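Local coordinates for glycosyltransferase (Streptomyces halstedii, PDB 3WAD), which belongs to the GT-B clan of glycosyltransferases, with domains like those of erythromycin biosynthesis protein CIII, at residues B[3-8]-B[19-24]; B[126-131]-B[148-153]. All blocks are in the same frame, centred on the assembly; numbering follows the deposited sequence.

Contact 1. Residues B[3-8]-B[19-24]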
loop_
_atom_site.group_PDB
_atom_site.type_symbol
_atom_site.label_atom_id
_atom_site.label_comp_id
_atom_site.label_asym_id
_atom_site.label_seq_id
_atom_site.Cartn_x
_atom_site.Cartn_y
_atom_site.Cartn_z
ATOM N N VAL B 3 15.196 -3.176 1.883
ATOM C CA VAL B 3 15.079 -3.497 0.447
ATOM C C VAL B 3 15.031 -2.218 -0.345
ATOM O O VAL B 3 14.144 -1.384 -0.170
ATOM C CB VAL B 3 13.819 -4.262 0.181
ATOM C CG1 VAL B 3 13.762 -4.767 -1.370
ATOM C CG2 VAL B 3 13.665 -5.405 1.164
ATOM N N LEU B 4 15.980 -2.044 -1.213
ATOM C CA LEU B 4 15.950 -0.922 -2.103
ATOM C C LEU B 4 15.336 -1.382 -3.460
ATOM O O LEU B 4 15.945 -2.131 -4.213
ATOM C CB LEU B 4 17.363 -0.331 -2.249
ATOM C CG LEU B 4 17.597 0.797 -3.221
ATOM C CD1 LEU B 4 16.698 2.025 -2.818
ATOM C CD2 LEU B 4 19.078 1.216 -3.384
ATOM N N MET B 5 14.141 -0.908 -3.760
ATOM C CA MET B 5 13.486 -1.208 -5.050
ATOM C C MET B 5 13.599 -0.034 -5.959
ATOM O O MET B 5 13.470 1.111 -5.496
ATOM C CB MET B 5 12.030 -1.496 -4.825
ATOM C CG MET B 5 11.857 -2.610 -3.747
ATOM S SD MET B 5 10.132 -3.140 -3.524
ATOM C CE MET B 5 9.727 -3.925 -5.113
ATOM N N THR B 6 13.899 -0.277 -7.241
ATOM C CA THR B 6 14.088 0.856 -8.092
ATOM C C THR B 6 13.301 0.615 -9.407
ATOM O O THR B 6 13.247 -0.496 -9.908
ATOM C CB THR B 6 15.537 1.201 -8.250
ATOM O OG1 THR B 6 15.675 2.384 -9.065
ATOM C CG2 THR B 6 16.346 0.015 -8.854
ATOM N N VAL B 7 12.680 1.663 -9.917
ATOM C CA VAL B 7 11.941 1.563 -11.186
ATOM C C VAL B 7 12.077 2.928 -11.869
ATOM O O VAL B 7 12.037 3.967 -11.173
ATOM C CB VAL B 7 10.474 1.073 -10.957
ATOM C CG1 VAL B 7 9.726 2.051 -10.079
ATOM C CG2 VAL B 7 9.707 0.947 -12.287
ATOM N N PHE B 8 12.267 2.962 -13.204
ATOM C CA PHE B 8 12.239 4.236 -13.925
ATOM C C PHE B 8 10.826 4.906 -13.801
ATOM O O PHE B 8 9.872 4.230 -13.441
ATOM C CB PHE B 8 12.715 4.131 -15.396
ATOM C CG PHE B 8 11.720 3.461 -16.316
ATOM C CD1 PHE B 8 10.898 4.238 -17.157
ATOM C CD2 PHE B 8 11.513 2.065 -16.279
ATOM C CE1 PHE B 8 9.889 3.598 -17.996
ATOM C CE2 PHE B 8 10.566 1.416 -17.112
ATOM C CZ PHE B 8 9.767 2.177 -17.987
ATOM N N PRO B 19 2.376 -4.417 -5.170
ATOM C CA PRO B 19 1.938 -5.510 -4.285
ATOM C C PRO B 19 3.184 -6.187 -3.644
ATOM O O PRO B 19 3.224 -6.352 -2.440
ATOM C CB PRO B 19 1.158 -6.425 -5.245
ATOM C CG PRO B 19 0.570 -5.364 -6.304
ATOM C CD PRO B 19 1.817 -4.570 -6.541
ATOM N N LEU B 20 4.255 -6.375 -4.407
ATOM C CA LEU B 20 5.509 -6.954 -3.804
ATOM C C LEU B 20 6.171 -6.007 -2.751
ATOM O O LEU B 20 6.514 -6.442 -1.650
ATOM C CB LEU B 20 6.524 -7.319 -4.899
ATOM C CG LEU B 20 7.793 -7.951 -4.294
ATOM C CD1 LEU B 20 7.453 -9.231 -3.547
ATOM C CD2 LEU B 20 8.893 -8.171 -5.231
ATOM N N ALA B 21 6.347 -4.735 -3.068
ATOM C CA ALA B 21 6.642 -3.750 -2.032
ATOM C C ALA B 21 5.810 -3.853 -0.788
ATOM O O ALA B 21 6.368 -3.889 0.349
ATOM C CB ALA B 21 6.642 -2.326 -2.567
ATOM N N TRP B 22 4.498 -3.835 -0.940
ATOM C CA TRP B 22 3.668 -3.937 0.234
ATOM C C TRP B 22 3.729 -5.284 1.009
ATOM O O TRP B 22 3.632 -5.256 2.248
ATOM C CB TRP B 22 2.216 -3.635 -0.096
ATOM C CG TRP B 22 1.885 -2.163 0.165
ATOM C CD1 TRP B 22 1.676 -1.168 -0.784
ATOM C CD2 TRP B 22 1.760 -1.516 1.448
ATOM N NE1 TRP B 22 1.403 0.037 -0.155
ATOM C CE2 TRP B 22 1.490 -0.129 1.200
ATOM C CE3 TRP B 22 1.852 -1.967 2.783
ATOM C CZ2 TRP B 22 1.247 0.798 2.234
ATOM C CZ3 TRP B 22 1.625 -1.033 3.829
ATOM C CH2 TRP B 22 1.309 0.340 3.535
ATOM N N ALA B 23 3.850 -6.413 0.296
ATOM C CA ALA B 23 4.097 -7.757 0.934
ATOM C C ALA B 23 5.375 -7.693 1.776
ATOM O O ALA B 23 5.343 -8.062 2.948
ATOM C CB ALA B 23 4.172 -8.895 -0.095
ATOM N N LEU B 24 6.443 -7.155 1.229
ATOM C CA LEU B 24 7.668 -6.943 1.989
ATOM C C LEU B 24 7.471 -5.998 3.199
ATOM O O LEU B 24 8.019 -6.237 4.325
ATOM C CB LEU B 24 8.744 -6.400 1.087
ATOM C CG LEU B 24 9.348 -7.402 0.066
ATOM C CD1 LEU B 24 10.102 -6.570 -1.003
ATOM C CD2 LEU B 24 10.391 -8.430 0.772
#
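Neither a ring face nor a ring edge enters this contact: Val-3 and Met-5 meet Leu-20, Ala-21 and Leu-24 through methyl groups and a thioether. The two aromatic side chains of these segments are engaged on other business, Trp-22 stacking on Trp-22 of the second subunit and Phe-8 meeting His-13.

Start with Met-5, which does most of the work. Its CG stands beside the backbone N and opposite the carbonyl carbon (chi1 -53°), which sends the chain out from the strand to the helix. With chi2 extended, SD reaches the helix; the bend at chi3 (66°) then turns the CE methyl toward Leu-20. SD rests on the methyl of Ala-21, 3.7 Å from its CB, and lies 3.8 Å from CA of the same residue. Two leucine methyls close in as well: Leu-24 CD1 lies 4.3 Å from SD, while Leu-20 CD2 is 4.3 Å from CE. Two residues earlier on the strand, and a turn later on the helix, Val-3 and Leu-24 cross at about a right angle, with CG1 of the valine 4.1 Å from CD1 of the leucine. That single CD1 methyl therefore touches both strand side chains.

SD sits at van der Waals distance from Ala-21, the leucine methyls a little farther off, and dispersion and exclusion of water carry the contact. The axes of strand 3-6 and helix 19-24 run nearly antiparallel and stay 10.8 Å apart at their closest, so side chains fill the gap. Val-31 and Ile-33 of the adjacent strand 30-35 extend the same apolar layer, touching Met-5, Ala-21 and Leu-24. Strand 2-6 leads through helices 11-16 and 18-27 to the parallel strand 30-35, a beta-alpha-beta crossover, the opening unit of the Rossmann-like N-terminal half of the GT-B fold.

Contact 2. Residues B[126-131]-B[148-153]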
loop_
_atom_site.group_PDB
_atom_site.type_symbol
_atom_site.label_atom_id
_atom_site.label_comp_id
_atom_site.label_asym_id
_atom_site.label_seq_id
_atom_site.Cartn_x
_atom_site.Cartn_y
_atom_site.Cartn_z
ATOM N N LEU B 126 18.925 -6.164 0.118
ATOM C CA LEU B 126 18.377 -6.714 -1.180
ATOM C C LEU B 126 18.057 -5.492 -2.100
ATOM O O LEU B 126 17.497 -4.475 -1.595
ATOM C CB LEU B 126 17.164 -7.586 -0.856
ATOM C CG LEU B 126 16.480 -8.397 -2.000
ATOM C CD1 LEU B 126 17.458 -9.468 -2.530
ATOM C CD2 LEU B 126 15.222 -8.971 -1.523
ATOM N N VAL B 127 18.583 -5.469 -3.347
ATOM C CA VAL B 127 18.050 -4.561 -4.395
ATOM C C VAL B 127 17.080 -5.337 -5.329
ATOM O O VAL B 127 17.391 -6.493 -5.785
ATOM C CB VAL B 127 19.151 -3.796 -5.117
ATOM C CG1 VAL B 127 18.589 -2.870 -6.344
ATOM C CG2 VAL B 127 19.977 -2.950 -4.066
ATOM N N ILE B 128 15.876 -4.772 -5.544
ATOM C CA ILE B 128 14.863 -5.361 -6.523
ATOM C C ILE B 128 14.670 -4.300 -7.600
ATOM O O ILE B 128 14.238 -3.182 -7.301
ATOM C CB ILE B 128 13.522 -5.703 -5.916
ATOM C CG1 ILE B 128 13.697 -6.683 -4.690
ATOM C CG2 ILE B 128 12.529 -6.289 -7.004
ATOM C CD1 ILE B 128 12.448 -6.948 -3.966
ATOM N N TRP B 129 15.084 -4.605 -8.826
ATOM C CA TRP B 129 15.014 -3.580 -9.875
ATOM C C TRP B 129 14.055 -4.042 -10.969
ATOM O O TRP B 129 14.179 -5.140 -11.515
ATOM C CB TRP B 129 16.330 -3.260 -10.476
ATOM C CG TRP B 129 17.277 -4.439 -10.863
ATOM C CD1 TRP B 129 17.952 -5.356 -9.994
ATOM C CD2 TRP B 129 17.654 -4.819 -12.200
ATOM N NE1 TRP B 129 18.763 -6.190 -10.750
ATOM C CE2 TRP B 129 18.584 -5.908 -12.089
ATOM C CE3 TRP B 129 17.399 -4.264 -13.477
ATOM C CZ2 TRP B 129 19.206 -6.478 -13.216
ATOM C CZ3 TRP B 129 18.012 -4.828 -14.582
ATOM C CH2 TRP B 129 18.926 -5.939 -14.441
ATOM N N ASP B 130 13.138 -3.160 -11.321
ATOM C CA ASP B 130 12.401 -3.287 -12.597
ATOM C C ASP B 130 13.349 -3.579 -13.771
ATOM O O ASP B 130 14.376 -2.918 -13.900
ATOM C CB ASP B 130 11.671 -1.992 -12.845
ATOM C CG ASP B 130 11.245 -1.834 -14.333
ATOM O OD1 ASP B 130 10.131 -2.251 -14.608
ATOM O OD2 ASP B 130 12.030 -1.294 -15.174
ATOM N N ALA B 131 12.967 -4.543 -14.633
ATOM C CA ALA B 131 13.903 -5.128 -15.604
ATOM C C ALA B 131 14.468 -4.110 -16.617
ATOM O O ALA B 131 15.482 -4.356 -17.277
ATOM C CB ALA B 131 13.264 -6.330 -16.302
ATOM N N VAL B 148 17.590 -8.705 -7.371
ATOM C CA VAL B 148 16.617 -9.483 -8.096
ATOM C C VAL B 148 16.050 -8.625 -9.244
ATOM O O VAL B 148 15.502 -7.486 -8.985
ATOM C CB VAL B 148 15.508 -9.881 -7.181
ATOM C CG1 VAL B 148 14.384 -10.605 -7.983
ATOM C CG2 VAL B 148 16.032 -10.764 -6.091
ATOM N N ARG B 149 16.199 -9.128 -10.483
ATOM C CA ARG B 149 15.654 -8.448 -11.654
ATOM C C ARG B 149 14.152 -8.798 -11.744
ATOM O O ARG B 149 13.791 -9.969 -11.909
ATOM C CB ARG B 149 16.489 -8.755 -12.924
ATOM C CG ARG B 149 15.950 -8.074 -14.232
ATOM C CD ARG B 149 16.815 -8.417 -15.413
ATOM N NE ARG B 149 16.737 -9.856 -15.639
ATOM C CZ ARG B 149 16.197 -10.433 -16.718
ATOM N NH1 ARG B 149 15.701 -9.687 -17.722
ATOM N NH2 ARG B 149 16.132 -11.763 -16.759
ATOM N N MET B 150 13.291 -7.774 -11.632
ATOM C CA MET B 150 11.878 -8.010 -11.630
ATOM C C MET B 150 11.241 -7.812 -13.029
ATOM O O MET B 150 11.258 -6.706 -13.576
ATOM C CB MET B 150 11.124 -7.187 -10.574
ATOM C CG MET B 150 9.613 -7.502 -10.622
ATOM S SD MET B 150 8.860 -6.865 -9.099
ATOM C CE MET B 150 7.331 -7.711 -9.194
ATOM N N LEU B 151 10.676 -8.898 -13.586
ATOM C CA LEU B 151 10.028 -8.796 -14.913
ATOM C C LEU B 151 8.697 -8.106 -14.789
ATOM O O LEU B 151 8.081 -8.007 -13.697
ATOM C CB LEU B 151 9.815 -10.182 -15.518
ATOM C CG LEU B 151 11.117 -11.012 -15.727
ATOM C CD1 LEU B 151 10.872 -12.400 -16.345
ATOM C CD2 LEU B 151 12.147 -10.301 -16.612
ATOM N N PHE B 152 8.188 -7.688 -15.934
ATOM C CA PHE B 152 6.913 -6.951 -15.982
ATOM C C PHE B 152 6.063 -7.559 -17.134
ATOM O O PHE B 152 4.960 -7.083 -17.461
ATOM C CB PHE B 152 7.242 -5.427 -16.174
ATOM C CG PHE B 152 7.986 -5.153 -17.439
ATOM C CD1 PHE B 152 7.274 -5.094 -18.666
ATOM C CD2 PHE B 152 9.361 -5.032 -17.436
ATOM C CE1 PHE B 152 7.988 -4.915 -19.862
ATOM C CE2 PHE B 152 10.043 -4.880 -18.555
ATOM C CZ PHE B 152 9.366 -4.813 -19.797
ATOM N N GLY B 153 6.556 -8.650 -17.725
ATOM C CA GLY B 153 5.794 -9.470 -18.717
ATOM C C GLY B 153 6.756 -10.619 -18.975
ATOM O O GLY B 153 7.572 -10.965 -18.109
HETATM O O HOH W 1 16.281 -6.823 -18.089
#
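Arg-149 lays its aliphatic chain over one face of the Trp-129 indole, and this is the tight part of the contact. CG of the arginine sits 3.7 Å from the centroid of the six-membered ring, only 12° off the ring normal, a CH-pi contact. CD comes closer still to the rim, 3.4 Å from CH2 of Trp-129. The indole reaches this place because its CG stands between the backbone N and the carbonyl carbon (chi1 45°), folding the ring toward the neighbouring strand.

Beneath this CH-pi contact the strands are laced in parallel. Val-148 N gives a 2.7 Å bond to Val-127 O, Trp-129 N one of 2.9 Å to Val-148 O, and Met-150 N one of 2.8 Å to Trp-129 O; the last is almost straight at hydrogen (175°). On the sheet face away from the indole, Ile-128 CG2 packs on Met-150 CB.

Past Asp-130 the ladder slackens. Ala-131 N still points to Met-150 O at 3.0 Å, but the bond is bent and weak. Here a water bridges the segments, donating to Ala-131 O (2.7 Å) and accepting from Arg-149 NH1 at the guanidinium edge (2.9 Å). The methyl of Ala-131 touches Leu-151 CD2 and, obliquely, the ring of Phe-152, which is partly exposed.

The polar ends find partners outside the two segments: Trp-129 NE1 with His-147, Asp-130 OD1 with His-13, and Arg-149 through NE with Thr-201 O, NH2 with Thr-205 OG1 and NH1, by a salt bridge, with Asp-155. Helix 135-141 connects the two strands as a beta-alpha-beta unit. Strand 2-6 flanks 126-130 and strand 204-206 flanks 147-150, while Leu-409 of the C-terminal helix 402-415 covers Ile-128 and Val-148.

Both contacts are buried and share one parallel sheet, in which strands 2-6 and 126-130 are neighbours: probable backbone bonds from Leu-4 N to Leu-126 O and from Thr-6 N to Ile-128 O join them directly. Contact 1 fastens a helix to the sheet face and is purely apolar, with a small interface; contact 2 joins strand to strand, buries far more surface and relies on main-chain bonds. Polar side chains enter only in contact 2, on its strands, and a water bridges the segments where strand 126-130 ends. Contact 1 has the second subunit beyond its helix, whereas no other chain touches the segments of contact 2.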